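Local coordinates for protein quinone oxidoreductase (PDB 1QOR) that reduces quinones to semiquinones at the expense of NADPH, working as a homodimer of the zinc-containing alcohol dehydrogenase family, at residues 31-36 with 67-72; 76-81 with 101-106. All coordinates share one frame; numbering follows the deposited sequence.

Interaction 1: 31-36 with 67-72; sequences IQVENK and GIVSKV
Gln-32 O is the focus of this antiparallel pairing, since two consecutive residues of 67-72 turn toward it. Ser-70 N donates to Gln-32 O over 2.8 Å. A longer, weak bond of 3.4 Å joins Lys-71 N to Gln-32 O. Ser-70 takes a helix-like backbone conformation (phi -88°, psi -37°), as the first residue of such an irregularity often does, and its hydroxyl, set between its own N and carbonyl carbon (chi1 59°), turns back to add a weak bond to Gln-32 O. A small hydroxyl residue suits this spot, where CB also rests against the carboxylate arm of Glu-34. In return, Gln-32 N gives a nearly straight bond to Lys-71 O (2.8 Å).

Lys-71 runs beside Gln-32, both side chains pointing the same way. Its CB lies 4.0 Å from Gln-32 CB; CG, CD and CE then pass along the amide end of Gln-32, with CD 4.1 Å from Gln-32 CD; NZ continues to a salt bridge with Asp-25. A long aliphatic stem with a charged tip serves both needs.

The opposite face is apolar. Val-69 CG2 sits 4.0 Å from both Ile-31 CD1 and Val-33 CG2, all three being branched residues well suited to strands; Val-33 and Val-69 also touch Val-85 of strand 84-87. Past the irregularity, Glu-34 and Ile-68 exchange two backbone bonds. Gly-67 CA lies 3.4 Å from Glu-34 O, and glycine suits the place because a side chain would have to start where that oxygen sits. The one-residue shift in register, with Ser-70 and Lys-71 together facing Gln-32, is a classic beta bulge, here within the mixed, mainly antiparallel sheet of the GroES-like domain of this dehydrogenase family.

Interaction 2: 76-81 with 101-106; sequences VKHIKA and IIADKA
Ala-103 CB is the bump of this contact, and Val-76, His-78 and Ile-79 form the hollow that receives it. Both methyls of Val-76 lie against it, CG2 the nearer at 3.6 Å from Ala-103 CB, while His-78 CE1 touches the same methyl at 3.5 Å. A side chain of one carbon fits so shallow a recess. Ile-79 supplies the reverse fit: its extended arm ends in CD1, which reaches both alanine methyls and stands 4.3 Å from Ala-106 CB.

The imidazole brings a polar grip to this apolar fit. A chi1 of 73° folds the ring of His-78 back over its own backbone; one face rests on Ile-79 CG1, near the rim, and NE2 is directed to Ala-103 O, a 2.8 Å hydrogen bond. The oxygen lies close to the ring plane, but the donor stands above the carbonyl plane, and the bond is bent (134° at the hydrogen).

Here the loop between strands 65-72 and 84-87 packs on the turn that follows strand 98-102. Ile-31 of strand 30-35 touches both Val-76 and Ala-103, and Arg-273, at the start of helix 273-288, hydrogen-bonds Ala-106 O.

Overall arrangement
The centres of the two interactions lie about 10 Å apart, on the same side of the chain's centre and within the GroES-like domain. Along the chain they come in series: interaction 1 closes at strand 65-72, whose following loop opens interaction 2. Strand 30-35 ties them laterally, because it pairs with 65-72 on one edge and with 98-102 on the other; Ile-31 N probably hydrogen-bonds Ile-101 O. Val-69 and Val-72 also pack against the backbone of the 79-81 loop. Sheet pairing thus passes directly into loop packing within one domain, with interaction 2 away from the NADPH-binding residues.

Interaction 1: 31-36 with 67-72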
ATOM      1  N   ILE A  31     -26.737 -23.498 -10.729  1.00 40.74           N
ATOM      2  CA  ILE A  31     -26.898 -24.207 -11.999  1.00 38.97           C
ATOM      3  C   ILE A  31     -25.935 -25.384 -11.823  1.00 38.97           C
ATOM      4  O   ILE A  31     -25.026 -25.321 -10.980  1.00 39.03           O
ATOM      5  CB  ILE A  31     -26.431 -23.367 -13.227  1.00 38.74           C
ATOM      6  CG1 ILE A  31     -24.944 -22.966 -13.086  1.00 38.44           C
ATOM      7  CG2 ILE A  31     -27.341 -22.182 -13.411  1.00 38.15           C
ATOM      8  CD1 ILE A  31     -24.329 -22.181 -14.246  1.00 37.59           C
ATOM      9  N   GLN A  32     -26.175 -26.474 -12.540  1.00 38.43           N
ATOM     10  CA  GLN A  32     -25.304 -27.630 -12.478  1.00 37.79           C
ATOM     11  C   GLN A  32     -24.614 -27.686 -13.826  1.00 37.26           C
ATOM     12  O   GLN A  32     -25.287 -27.612 -14.868  1.00 36.79           O
ATOM     13  CB  GLN A  32     -26.121 -28.880 -12.296  1.00 39.24           C
ATOM     14  CG  GLN A  32     -25.321 -30.133 -12.474  1.00 40.68           C
ATOM     15  CD  GLN A  32     -26.056 -31.306 -11.890  1.00 43.49           C
ATOM     16  OE1 GLN A  32     -26.267 -31.369 -10.663  1.00 43.77           O
ATOM     17  NE2 GLN A  32     -26.493 -32.230 -12.753  1.00 43.10           N
ATOM     18  N   VAL A  33     -23.302 -27.895 -13.824  1.00 35.94           N
ATOM     19  CA  VAL A  33     -22.542 -27.909 -15.074  1.00 35.35           C
ATOM     20  C   VAL A  33     -21.752 -29.171 -15.285  1.00 35.09           C
ATOM     21  O   VAL A  33     -21.132 -29.686 -14.360  1.00 34.93           O
ATOM     22  CB  VAL A  33     -21.567 -26.692 -15.118  1.00 34.94           C
ATOM     23  CG1 VAL A  33     -20.623 -26.756 -16.304  1.00 33.28           C
ATOM     24  CG2 VAL A  33     -22.360 -25.390 -15.105  1.00 34.49           C
ATOM     25  N   GLU A  34     -21.860 -29.735 -16.475  1.00 35.91           N
ATOM     26  CA  GLU A  34     -21.078 -30.914 -16.786  1.00 38.34           C
ATOM     27  C   GLU A  34     -19.798 -30.279 -17.334  1.00 37.72           C
ATOM     28  O   GLU A  34     -19.831 -29.632 -18.410  1.00 38.51           O
ATOM     29  CB  GLU A  34     -21.720 -31.725 -17.894  1.00 42.26           C
ATOM     30  CG  GLU A  34     -23.008 -32.436 -17.569  1.00 48.04           C
ATOM     31  CD  GLU A  34     -23.590 -33.049 -18.841  1.00 52.12           C
ATOM     32  OE1 GLU A  34     -22.925 -33.938 -19.453  1.00 53.99           O
ATOM     33  OE2 GLU A  34     -24.672 -32.574 -19.277  1.00 54.85           O
ATOM     34  N   ASN A  35     -18.693 -30.438 -16.608  1.00 35.14           N
ATOM     35  CA  ASN A  35     -17.429 -29.830 -16.987  1.00 32.91           C
ATOM     36  C   ASN A  35     -16.772 -30.516 -18.175  1.00 32.51           C
ATOM     37  O   ASN A  35     -16.726 -31.732 -18.233  1.00 32.24           O
ATOM     38  CB  ASN A  35     -16.492 -29.767 -15.778  1.00 30.22           C
ATOM     39  CG  ASN A  35     -16.973 -28.761 -14.693  1.00 29.41           C
ATOM     40  OD1 ASN A  35     -16.629 -28.909 -13.521  1.00 30.03           O
ATOM     41  ND2 ASN A  35     -17.743 -27.757 -15.082  1.00 25.00           N
ATOM     42  N   LYS A  36     -16.307 -29.710 -19.133  1.00 32.40           N
ATOM     43  CA  LYS A  36     -15.636 -30.183 -20.371  1.00 32.11           C
ATOM     44  C   LYS A  36     -14.149 -29.897 -20.296  1.00 30.84           C
ATOM     45  O   LYS A  36     -13.332 -30.637 -20.854  1.00 31.59           O
ATOM     46  CB  LYS A  36     -16.188 -29.444 -21.586  1.00 33.58           C
ATOM     47  CG  LYS A  36     -17.693 -29.586 -21.763  1.00 35.57           C
ATOM     48  CD  LYS A  36     -17.962 -31.027 -22.017  1.00 38.03           C
ATOM     49  CE  LYS A  36     -19.415 -31.315 -22.133  1.00 40.41           C
ATOM     50  NZ  LYS A  36     -19.541 -32.802 -22.315  1.00 43.79           N
ATOM     51  N   GLY A  67     -18.188 -25.473 -19.310  1.00 27.05           N
ATOM     52  CA  GLY A  67     -18.938 -26.640 -19.746  1.00 28.53           C
ATOM     53  C   GLY A  67     -20.366 -26.333 -20.121  1.00 30.46           C
ATOM     54  O   GLY A  67     -20.722 -25.171 -20.361  1.00 30.22           O
ATOM     55  N   ILE A  68     -21.212 -27.364 -20.095  1.00 32.78           N
ATOM     56  CA  ILE A  68     -22.624 -27.194 -20.442  1.00 34.16           C
ATOM     57  C   ILE A  68     -23.538 -27.324 -19.249  1.00 34.32           C
ATOM     58  O   ILE A  68     -23.410 -28.239 -18.434  1.00 34.34           O
ATOM     59  CB  ILE A  68     -23.078 -28.174 -21.570  1.00 35.54           C
ATOM     60  CG1 ILE A  68     -22.345 -27.851 -22.869  1.00 35.65           C
ATOM     61  CG2 ILE A  68     -24.556 -27.968 -21.903  1.00 36.62           C
ATOM     62  CD1 ILE A  68     -21.383 -28.909 -23.226  1.00 37.56           C
ATOM     63  N   VAL A  69     -24.453 -26.380 -19.131  1.00 34.87           N
ATOM     64  CA  VAL A  69     -25.385 -26.402 -18.030  1.00 36.46           C
ATOM     65  C   VAL A  69     -26.349 -27.580 -18.184  1.00 38.82           C
ATOM     66  O   VAL A  69     -27.088 -27.668 -19.170  1.00 39.60           O
ATOM     67  CB  VAL A  69     -26.136 -25.098 -17.980  1.00 35.01           C
ATOM     68  CG1 VAL A  69     -27.228 -25.142 -16.944  1.00 35.20           C
ATOM     69  CG2 VAL A  69     -25.174 -24.004 -17.661  1.00 34.53           C
ATOM     70  N   SER A  70     -26.281 -28.539 -17.269  1.00 40.98           N
ATOM     71  CA  SER A  70     -27.195 -29.680 -17.332  1.00 43.23           C
ATOM     72  C   SER A  70     -28.509 -29.399 -16.595  1.00 43.57           C
ATOM     73  O   SER A  70     -29.546 -29.782 -17.058  1.00 43.91           O
ATOM     74  CB  SER A  70     -26.531 -30.941 -16.801  1.00 43.15           C
ATOM     75  OG  SER A  70     -26.133 -30.706 -15.470  1.00 46.82           O
ATOM     76  N   LYS A  71     -28.474 -28.693 -15.479  1.00 45.74           N
ATOM     77  CA  LYS A  71     -29.711 -28.386 -14.757  1.00 48.13           C
ATOM     78  C   LYS A  71     -29.665 -26.971 -14.222  1.00 48.39           C
ATOM     79  O   LYS A  71     -28.584 -26.430 -14.013  1.00 48.56           O
ATOM     80  CB  LYS A  71     -29.906 -29.328 -13.562  1.00 50.59           C
ATOM     81  CG  LYS A  71     -29.843 -30.815 -13.876  1.00 52.81           C
ATOM     82  CD  LYS A  71     -30.110 -31.574 -12.614  1.00 54.87           C
ATOM     83  CE  LYS A  71     -29.954 -33.046 -12.826  1.00 56.32           C
ATOM     84  NZ  LYS A  71     -30.054 -33.707 -11.493  1.00 58.69           N
ATOM     85  N   VAL A  72     -30.823 -26.430 -13.867  1.00 49.03           N
ATOM     86  CA  VAL A  72     -30.913 -25.067 -13.351  1.00 50.20           C
ATOM     87  C   VAL A  72     -31.836 -24.973 -12.134  1.00 50.99           C
ATOM     88  O   VAL A  72     -32.922 -25.543 -12.137  1.00 52.33           O
ATOM     89  CB  VAL A  72     -31.437 -24.096 -14.451  1.00 49.99           C
ATOM     90  CG1 VAL A  72     -31.670 -22.735 -13.872  1.00 50.36           C
ATOM     91  CG2 VAL A  72     -30.449 -23.978 -15.584  1.00 50.02           C
TER

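Interaction 2: 76-81 with 101-106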
ATOM      1  N   VAL A  76     -33.048 -19.422 -10.709  1.00 61.84           N
ATOM      2  CA  VAL A  76     -32.202 -18.998 -11.817  1.00 61.96           C
ATOM      3  C   VAL A  76     -32.990 -18.662 -13.070  1.00 62.50           C
ATOM      4  O   VAL A  76     -33.625 -19.525 -13.665  1.00 62.64           O
ATOM      5  CB  VAL A  76     -31.120 -20.041 -12.138  1.00 61.28           C
ATOM      6  CG1 VAL A  76     -30.307 -19.613 -13.369  1.00 60.61           C
ATOM      7  CG2 VAL A  76     -30.227 -20.234 -10.928  1.00 60.43           C
ATOM      8  N   LYS A  77     -32.891 -17.399 -13.482  1.00 63.03           N
ATOM      9  CA  LYS A  77     -33.600 -16.895 -14.654  1.00 63.35           C
ATOM     10  C   LYS A  77     -32.716 -16.565 -15.858  1.00 63.31           C
ATOM     11  O   LYS A  77     -33.125 -16.773 -17.003  1.00 63.08           O
ATOM     12  CB  LYS A  77     -34.396 -15.647 -14.265  1.00 63.76           C
ATOM     13  N   HIS A  78     -31.509 -16.059 -15.598  1.00 62.79           N
ATOM     14  CA  HIS A  78     -30.602 -15.677 -16.677  1.00 62.29           C
ATOM     15  C   HIS A  78     -29.864 -16.793 -17.414  1.00 61.59           C
ATOM     16  O   HIS A  78     -29.178 -16.511 -18.399  1.00 62.96           O
ATOM     17  CB  HIS A  78     -29.594 -14.619 -16.203  1.00 63.11           C
ATOM     18  CG  HIS A  78     -28.532 -15.144 -15.282  1.00 64.66           C
ATOM     19  ND1 HIS A  78     -28.787 -15.526 -13.979  1.00 65.44           N
ATOM     20  CD2 HIS A  78     -27.200 -15.305 -15.461  1.00 65.57           C
ATOM     21  CE1 HIS A  78     -27.659 -15.892 -13.399  1.00 65.48           C
ATOM     22  NE2 HIS A  78     -26.680 -15.768 -14.275  1.00 65.73           N
ATOM     23  N   ILE A  79     -29.972 -18.037 -16.950  1.00 59.49           N
ATOM     24  CA  ILE A  79     -29.274 -19.155 -17.606  1.00 56.86           C
ATOM     25  C   ILE A  79     -30.211 -20.348 -17.755  1.00 55.80           C
ATOM     26  O   ILE A  79     -31.087 -20.555 -16.911  1.00 55.88           O
ATOM     27  CB  ILE A  79     -27.995 -19.596 -16.796  1.00 56.01           C
ATOM     28  CG1 ILE A  79     -26.997 -18.429 -16.718  1.00 55.05           C
ATOM     29  CG2 ILE A  79     -27.350 -20.832 -17.427  1.00 53.56           C
ATOM     30  CD1 ILE A  79     -25.805 -18.687 -15.880  1.00 54.64           C
ATOM     31  N   LYS A  80     -30.030 -21.129 -18.815  1.00 53.68           N
ATOM     32  CA  LYS A  80     -30.875 -22.284 -19.029  1.00 52.56           C
ATOM     33  C   LYS A  80     -30.091 -23.523 -19.416  1.00 51.01           C
ATOM     34  O   LYS A  80     -28.941 -23.431 -19.823  1.00 51.27           O
ATOM     35  CB  LYS A  80     -31.925 -21.973 -20.082  1.00 54.47           C
ATOM     36  CG  LYS A  80     -31.389 -21.614 -21.439  1.00 57.17           C
ATOM     37  CD  LYS A  80     -32.491 -20.977 -22.276  1.00 59.86           C
ATOM     38  CE  LYS A  80     -32.968 -19.608 -21.686  1.00 61.66           C
ATOM     39  NZ  LYS A  80     -33.774 -19.649 -20.411  1.00 61.53           N
ATOM     40  N   ALA A  81     -30.714 -24.689 -19.287  1.00 48.77           N
ATOM     41  CA  ALA A  81     -30.051 -25.939 -19.619  1.00 46.68           C
ATOM     42  C   ALA A  81     -29.604 -25.870 -21.050  1.00 45.22           C
ATOM     43  O   ALA A  81     -30.295 -25.307 -21.893  1.00 45.53           O
ATOM     44  CB  ALA A  81     -30.979 -27.095 -19.422  1.00 46.83           C
ATOM     45  N   ILE A 101     -22.873 -24.482  -9.190  1.00 34.46           N
ATOM     46  CA  ILE A 101     -22.296 -23.166  -9.025  1.00 34.96           C
ATOM     47  C   ILE A 101     -23.382 -22.101  -8.896  1.00 35.30           C
ATOM     48  O   ILE A 101     -24.419 -22.187  -9.557  1.00 34.81           O
ATOM     49  CB  ILE A 101     -21.409 -22.779 -10.318  1.00 35.34           C
ATOM     50  CG1 ILE A 101     -20.316 -23.798 -10.572  1.00 34.84           C
ATOM     51  CG2 ILE A 101     -20.775 -21.389 -10.172  1.00 35.77           C
ATOM     52  CD1 ILE A 101     -20.691 -24.788 -11.634  1.00 37.12           C
ATOM     53  N   ILE A 102     -23.129 -21.094  -8.059  1.00 36.06           N
ATOM     54  CA  ILE A 102     -24.054 -19.971  -7.912  1.00 37.02           C
ATOM     55  C   ILE A 102     -24.063 -19.346  -9.308  1.00 37.20           C
ATOM     56  O   ILE A 102     -23.015 -18.983  -9.836  1.00 36.93           O
ATOM     57  CB  ILE A 102     -23.554 -18.914  -6.865  1.00 37.64           C
ATOM     58  CG1 ILE A 102     -23.935 -19.330  -5.442  1.00 38.83           C
ATOM     59  CG2 ILE A 102     -24.188 -17.560  -7.107  1.00 37.36           C
ATOM     60  CD1 ILE A 102     -23.449 -20.711  -5.040  1.00 40.67           C
ATOM     61  N   ALA A 103     -25.253 -19.236  -9.882  1.00 37.25           N
ATOM     62  CA  ALA A 103     -25.458 -18.708 -11.212  1.00 37.78           C
ATOM     63  C   ALA A 103     -24.944 -17.290 -11.498  1.00 38.52           C
ATOM     64  O   ALA A 103     -24.720 -16.947 -12.661  1.00 39.88           O
ATOM     65  CB  ALA A 103     -26.923 -18.849 -11.600  1.00 35.23           C
ATOM     66  N   ASP A 104     -24.808 -16.439 -10.489  1.00 39.16           N
ATOM     67  CA  ASP A 104     -24.302 -15.082 -10.732  1.00 39.48           C
ATOM     68  C   ASP A 104     -22.833 -15.072 -11.020  1.00 38.38           C
ATOM     69  O   ASP A 104     -22.305 -14.058 -11.439  1.00 39.14           O
ATOM     70  CB  ASP A 104     -24.471 -14.192  -9.519  1.00 43.02           C
ATOM     71  CG  ASP A 104     -25.863 -13.751  -9.325  1.00 46.62           C
ATOM     72  OD1 ASP A 104     -26.666 -13.815 -10.285  1.00 48.21           O
ATOM     73  OD2 ASP A 104     -26.152 -13.337  -8.188  1.00 50.88           O
ATOM     74  N   LYS A 105     -22.168 -16.156 -10.654  1.00 36.61           N
ATOM     75  CA  LYS A 105     -20.750 -16.308 -10.838  1.00 35.36           C
ATOM     76  C   LYS A 105     -20.388 -16.907 -12.200  1.00 34.66           C
ATOM     77  O   LYS A 105     -19.209 -17.060 -12.492  1.00 34.83           O
ATOM     78  CB  LYS A 105     -20.188 -17.230  -9.748  1.00 36.98           C
ATOM     79  CG  LYS A 105     -20.488 -16.827  -8.313  1.00 36.87           C
ATOM     80  CD  LYS A 105     -19.816 -15.536  -7.943  1.00 39.03           C
ATOM     81  N   ALA A 106     -21.367 -17.284 -13.016  1.00 32.88           N
ATOM     82  CA  ALA A 106     -21.058 -17.889 -14.311  1.00 32.28           C
ATOM     83  C   ALA A 106     -21.349 -16.971 -15.484  1.00 31.73           C
ATOM     84  O   ALA A 106     -22.295 -16.204 -15.454  1.00 31.37           O
ATOM     85  CB  ALA A 106     -21.811 -19.194 -14.484  1.00 31.72           C
TER